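Local coordinates for protein hydratase ChsH1 (Mycobacterium tuberculosis, PDB 4W78) that hydrates the steroid enoyl-CoA 3-oxo-4,17-pregnadiene-20-carboxyl-CoA during cholesterol side-chain degradation, working in complex with its partner ChsH2, at residues R21-W35 / I60-M73. Numbering follows the deposited sequence. Where two conformers were deposited one is given.
Sequences RLARDPVNQPMINNW and IVAPPAMIQVWTMM
Val27 lies over one face of the Trp70 ring, its CA 3.8 Å from the six-membered ring centroid and 9° off the normal, while Ile32 CG1 meets the edge and Met31 CE reaches CZ3 at 3.6 Å. Trp35 is the second indole: its CG is anti to the backbone N (chi1 -169°), carrying the ring out over Met66, whose CG sits 3.4 Å from the centroid of the five-membered ring and whose SD also lies over that face, a Met-aromatic contact. A water joins Trp35 NE1 to Ala65 O. Asn28 caps helix 29-39, OD1 accepting from Met31 N; with ND2 bonded to Pro26 O (177°), its amide is fixed against the indole, ND2 3.5 Å from Trp70 CZ3. Beyond strand 21-22's turn, the Arg21 guanidinium points NH1 (2.9 Å) and NH2 at the single oxygen Thr71 O, which lies in its plane, with Met73 SD over one face. Both segments lie within the FAS1-like dehydratase region of this hot-dog protein, and Arg28 and Gln60 of the neighbouring ChsH2 chain also bond to 60-73. Arg21 and waters linking Arg24 N and Asp25 N to Trp70 O thus satisfy backbone oxygens, leaving ring, sulfur and aliphatic packing to hold the rest.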
# COMPACT_ATOMS: atom_id res chain seq x y z
N ARG A 21 6.13 -21.27 5.71
CA ARG A 21 4.87 -20.56 5.61
C ARG A 21 4.84 -19.91 4.25
O ARG A 21 5.74 -19.14 3.91
CB ARG A 21 4.78 -19.48 6.71
CG ARG A 21 3.59 -18.54 6.54
CD ARG A 21 3.42 -17.56 7.72
NE ARG A 21 4.57 -16.70 7.98
CZ ARG A 21 4.80 -15.55 7.35
NH1 ARG A 21 3.98 -15.15 6.38
NH2 ARG A 21 5.87 -14.81 7.66
N LEU A 22 3.80 -20.22 3.47
CA LEU A 22 3.65 -19.67 2.13
C LEU A 22 3.28 -18.19 2.12
O LEU A 22 2.43 -17.73 2.89
CB LEU A 22 2.59 -20.44 1.34
CG LEU A 22 3.05 -21.65 0.53
CD1 LEU A 22 3.61 -22.73 1.44
CD2 LEU A 22 1.88 -22.17 -0.30
N ALA A 23 3.92 -17.46 1.21
CA ALA A 23 3.58 -16.07 0.96
C ALA A 23 2.13 -15.98 0.54
O ALA A 23 1.61 -16.89 -0.13
CB ALA A 23 4.47 -15.54 -0.14
N ARG A 24 1.48 -14.88 0.90
CA ARG A 24 0.08 -14.68 0.53
C ARG A 24 -0.13 -14.82 -0.98
O ARG A 24 -1.11 -15.42 -1.43
CB ARG A 24 -0.40 -13.30 0.99
CG ARG A 24 -1.88 -13.07 0.74
CD ARG A 24 -2.27 -11.62 0.96
NE ARG A 24 -1.72 -10.77 -0.09
CZ ARG A 24 -1.90 -9.45 -0.18
NH1 ARG A 24 -2.63 -8.80 0.72
NH2 ARG A 24 -1.33 -8.80 -1.19
N ASP A 25 0.79 -14.24 -1.75
CA ASP A 25 0.71 -14.26 -3.21
C ASP A 25 1.99 -14.82 -3.78
O ASP A 25 3.05 -14.70 -3.17
CB ASP A 25 0.56 -12.83 -3.78
CG ASP A 25 -0.39 -11.97 -2.97
OD1 ASP A 25 -1.61 -12.15 -3.12
OD2 ASP A 25 0.09 -11.12 -2.19
N PRO A 26 1.93 -15.40 -4.98
CA PRO A 26 3.16 -15.64 -5.72
C PRO A 26 3.82 -14.30 -6.02
O PRO A 26 3.14 -13.28 -5.99
CB PRO A 26 2.68 -16.27 -7.03
CG PRO A 26 1.26 -16.68 -6.78
CD PRO A 26 0.73 -15.71 -5.78
N VAL A 27 5.12 -14.30 -6.31
CA VAL A 27 5.77 -13.11 -6.86
C VAL A 27 4.90 -12.63 -8.02
O VAL A 27 4.43 -13.44 -8.83
CB VAL A 27 7.18 -13.46 -7.36
CG1 VAL A 27 7.84 -12.26 -8.06
CG2 VAL A 27 8.04 -13.96 -6.18
N ASN A 28 4.64 -11.33 -8.08
CA ASN A 28 3.68 -10.84 -9.07
C ASN A 28 3.96 -9.42 -9.51
O ASN A 28 4.46 -8.60 -8.73
CB ASN A 28 2.25 -10.96 -8.53
CG ASN A 28 2.00 -10.06 -7.36
OD1 ASN A 28 1.60 -8.90 -7.52
ND2 ASN A 28 2.19 -10.59 -6.15
N GLN A 29 3.65 -9.14 -10.77
CA GLN A 29 3.90 -7.84 -11.37
C GLN A 29 3.19 -6.65 -10.68
O GLN A 29 3.82 -5.61 -10.51
CB GLN A 29 3.62 -7.85 -12.88
CG GLN A 29 4.23 -6.64 -13.58
CD GLN A 29 5.75 -6.70 -13.56
OE1 GLN A 29 6.33 -7.75 -13.84
NE2 GLN A 29 6.41 -5.58 -13.20
N PRO A 30 1.91 -6.79 -10.29
CA PRO A 30 1.25 -5.64 -9.65
C PRO A 30 1.98 -5.17 -8.40
O PRO A 30 2.15 -3.96 -8.22
CB PRO A 30 -0.16 -6.17 -9.33
CG PRO A 30 -0.40 -7.18 -10.43
CD PRO A 30 0.94 -7.88 -10.56
N MET A 31 2.44 -6.10 -7.57
CA MET A 31 3.19 -5.71 -6.38
C MET A 31 4.61 -5.23 -6.68
O MET A 31 5.09 -4.33 -6.01
CB MET A 31 3.20 -6.84 -5.35
CG MET A 31 1.85 -7.01 -4.74
SD MET A 31 1.74 -8.35 -3.55
CE MET A 31 3.16 -8.03 -2.51
N ILE A 32 5.27 -5.78 -7.69
CA ILE A 32 6.54 -5.24 -8.15
C ILE A 32 6.32 -3.80 -8.59
O ILE A 32 7.11 -2.91 -8.24
CB ILE A 32 7.11 -6.05 -9.32
CG1 ILE A 32 7.53 -7.45 -8.83
CG2 ILE A 32 8.30 -5.31 -9.96
CD1 ILE A 32 7.94 -8.37 -9.96
N ASN A 33 5.24 -3.57 -9.35
CA ASN A 33 4.93 -2.22 -9.82
C ASN A 33 4.75 -1.24 -8.67
O ASN A 33 5.29 -0.14 -8.70
CB ASN A 33 3.68 -2.21 -10.71
CG ASN A 33 3.94 -2.81 -12.11
OD1 ASN A 33 5.08 -2.92 -12.54
ND2 ASN A 33 2.87 -3.15 -12.82
N ASN A 34 3.98 -1.64 -7.65
CA ASN A 34 3.74 -0.76 -6.52
C ASN A 34 5.06 -0.40 -5.85
O ASN A 34 5.28 0.75 -5.44
CB ASN A 34 2.80 -1.41 -5.50
CG ASN A 34 1.36 -1.50 -5.99
OD1 ASN A 34 0.95 -0.82 -6.93
ND2 ASN A 34 0.58 -2.34 -5.33
N TRP A 35 5.94 -1.39 -5.73
CA TRP A 35 7.21 -1.24 -5.03
C TRP A 35 8.19 -0.38 -5.82
O TRP A 35 8.73 0.60 -5.27
CB TRP A 35 7.77 -2.63 -4.73
CG TRP A 35 8.94 -2.72 -3.78
CD1 TRP A 35 8.90 -3.02 -2.46
CD2 TRP A 35 10.32 -2.56 -4.12
NE1 TRP A 35 10.19 -3.06 -1.94
CE2 TRP A 35 11.07 -2.77 -2.95
CE3 TRP A 35 11.00 -2.28 -5.31
CZ2 TRP A 35 12.46 -2.70 -2.92
CZ3 TRP A 35 12.40 -2.18 -5.28
CH2 TRP A 35 13.10 -2.38 -4.09
N ILE A 60 11.08 -10.75 -17.01
CA ILE A 60 11.05 -9.80 -15.90
C ILE A 60 11.37 -10.52 -14.60
O ILE A 60 10.91 -11.63 -14.38
CB ILE A 60 9.66 -9.13 -15.78
CG1 ILE A 60 9.49 -8.05 -16.86
CG2 ILE A 60 9.47 -8.50 -14.40
CD1 ILE A 60 8.06 -7.57 -17.04
N VAL A 61 12.20 -9.90 -13.76
CA VAL A 61 12.51 -10.48 -12.47
C VAL A 61 12.06 -9.54 -11.35
O VAL A 61 11.89 -8.34 -11.56
CB VAL A 61 14.03 -10.77 -12.32
CG1 VAL A 61 14.42 -11.99 -13.13
CG2 VAL A 61 14.86 -9.55 -12.73
N ALA A 62 11.85 -10.10 -10.16
CA ALA A 62 11.54 -9.29 -8.99
C ALA A 62 12.80 -8.63 -8.44
O ALA A 62 13.87 -9.22 -8.46
CB ALA A 62 10.90 -10.16 -7.91
N PRO A 63 12.68 -7.41 -7.91
CA PRO A 63 13.82 -6.84 -7.19
C PRO A 63 14.23 -7.75 -6.03
O PRO A 63 13.38 -8.19 -5.28
CB PRO A 63 13.28 -5.51 -6.64
CG PRO A 63 12.07 -5.20 -7.48
CD PRO A 63 11.51 -6.52 -7.93
N PRO A 64 15.54 -8.04 -5.89
CA PRO A 64 15.97 -8.93 -4.80
C PRO A 64 15.50 -8.43 -3.44
O PRO A 64 15.06 -9.23 -2.60
CB PRO A 64 17.49 -8.88 -4.90
CG PRO A 64 17.73 -8.67 -6.38
CD PRO A 64 16.64 -7.74 -6.83
N ALA A 65 15.55 -7.11 -3.24
CA ALA A 65 15.18 -6.50 -1.97
C ALA A 65 13.69 -6.61 -1.63
O ALA A 65 13.28 -6.22 -0.55
CB ALA A 65 15.61 -5.03 -1.94
N MET A 66 12.89 -7.13 -2.56
CA MET A 66 11.49 -7.45 -2.25
C MET A 66 11.27 -8.78 -1.54
O MET A 66 10.13 -9.11 -1.21
CB MET A 66 10.61 -7.42 -3.52
CG MET A 66 10.28 -6.03 -4.01
SD MET A 66 8.97 -6.05 -5.26
CE MET A 66 7.52 -6.28 -4.24
N ILE A 67 12.33 -9.55 -1.27
CA ILE A 67 12.13 -10.91 -0.75
C ILE A 67 11.26 -10.95 0.51
O ILE A 67 10.34 -11.75 0.60
CB ILE A 67 13.45 -11.71 -0.55
CG1 ILE A 67 13.15 -13.17 -0.21
CG2 ILE A 67 14.33 -11.08 0.53
CD1 ILE A 67 12.53 -13.94 -1.36
N GLN A 68 11.50 -10.03 1.44
CA GLN A 68 10.75 -10.02 2.69
C GLN A 68 9.32 -9.52 2.48
O GLN A 68 8.43 -9.83 3.27
CB GLN A 68 11.49 -9.16 3.71
CG GLN A 68 11.02 -9.28 5.14
CD GLN A 68 11.99 -8.60 6.10
OE1 GLN A 68 13.12 -8.30 5.76
NE2 GLN A 68 11.53 -8.33 7.31
N VAL A 69 9.09 -8.75 1.42
CA VAL A 69 7.75 -8.23 1.15
C VAL A 69 6.75 -9.35 0.89
O VAL A 69 5.62 -9.31 1.38
CB VAL A 69 7.78 -7.25 -0.05
CG1 VAL A 69 6.41 -6.70 -0.34
CG2 VAL A 69 8.75 -6.11 0.25
N TRP A 70 7.19 -10.37 0.16
CA TRP A 70 6.25 -11.42 -0.24
C TRP A 70 5.64 -12.10 0.96
O TRP A 70 4.45 -12.48 0.92
CB TRP A 70 6.94 -12.45 -1.15
CG TRP A 70 7.59 -11.80 -2.33
CD1 TRP A 70 8.92 -11.79 -2.61
CD2 TRP A 70 6.95 -11.03 -3.35
NE1 TRP A 70 9.16 -11.07 -3.76
CE2 TRP A 70 7.96 -10.60 -4.24
CE3 TRP A 70 5.62 -10.67 -3.62
CZ2 TRP A 70 7.69 -9.81 -5.35
CZ3 TRP A 70 5.35 -9.89 -4.73
CH2 TRP A 70 6.39 -9.48 -5.58
N THR A 71 6.42 -12.24 2.03
CA THR A 71 5.97 -13.03 3.17
C THR A 71 5.52 -12.19 4.38
O THR A 71 5.26 -12.73 5.45
CB THR A 71 7.03 -14.06 3.62
OG1 THR A 71 8.30 -13.42 3.69
CG2 THR A 71 7.14 -15.19 2.59
N MET A 72 5.40 -10.88 4.20
CA MET A 72 4.83 -10.05 5.27
C MET A 72 3.43 -10.52 5.63
O MET A 72 2.66 -10.92 4.75
CB MET A 72 4.80 -8.57 4.86
CG MET A 72 6.18 -7.96 4.65
SD MET A 72 7.17 -7.88 6.18
CE MET A 72 6.53 -6.39 6.92
N MET A 73 3.10 -10.45 6.92
CA MET A 73 1.82 -10.95 7.42
C MET A 73 0.61 -10.10 7.03
O MET A 73 -0.53 -10.60 7.00
CB MET A 73 1.87 -11.11 8.95
CG MET A 73 2.69 -12.28 9.46
SD MET A 73 2.02 -13.93 9.08
CE MET A 73 0.26 -13.67 9.25
O HOH W 1 2.45 -13.47 3.31
O HOH W 2 2.90 -12.18 -1.30
O HOH W 3 11.80 -3.88 0.25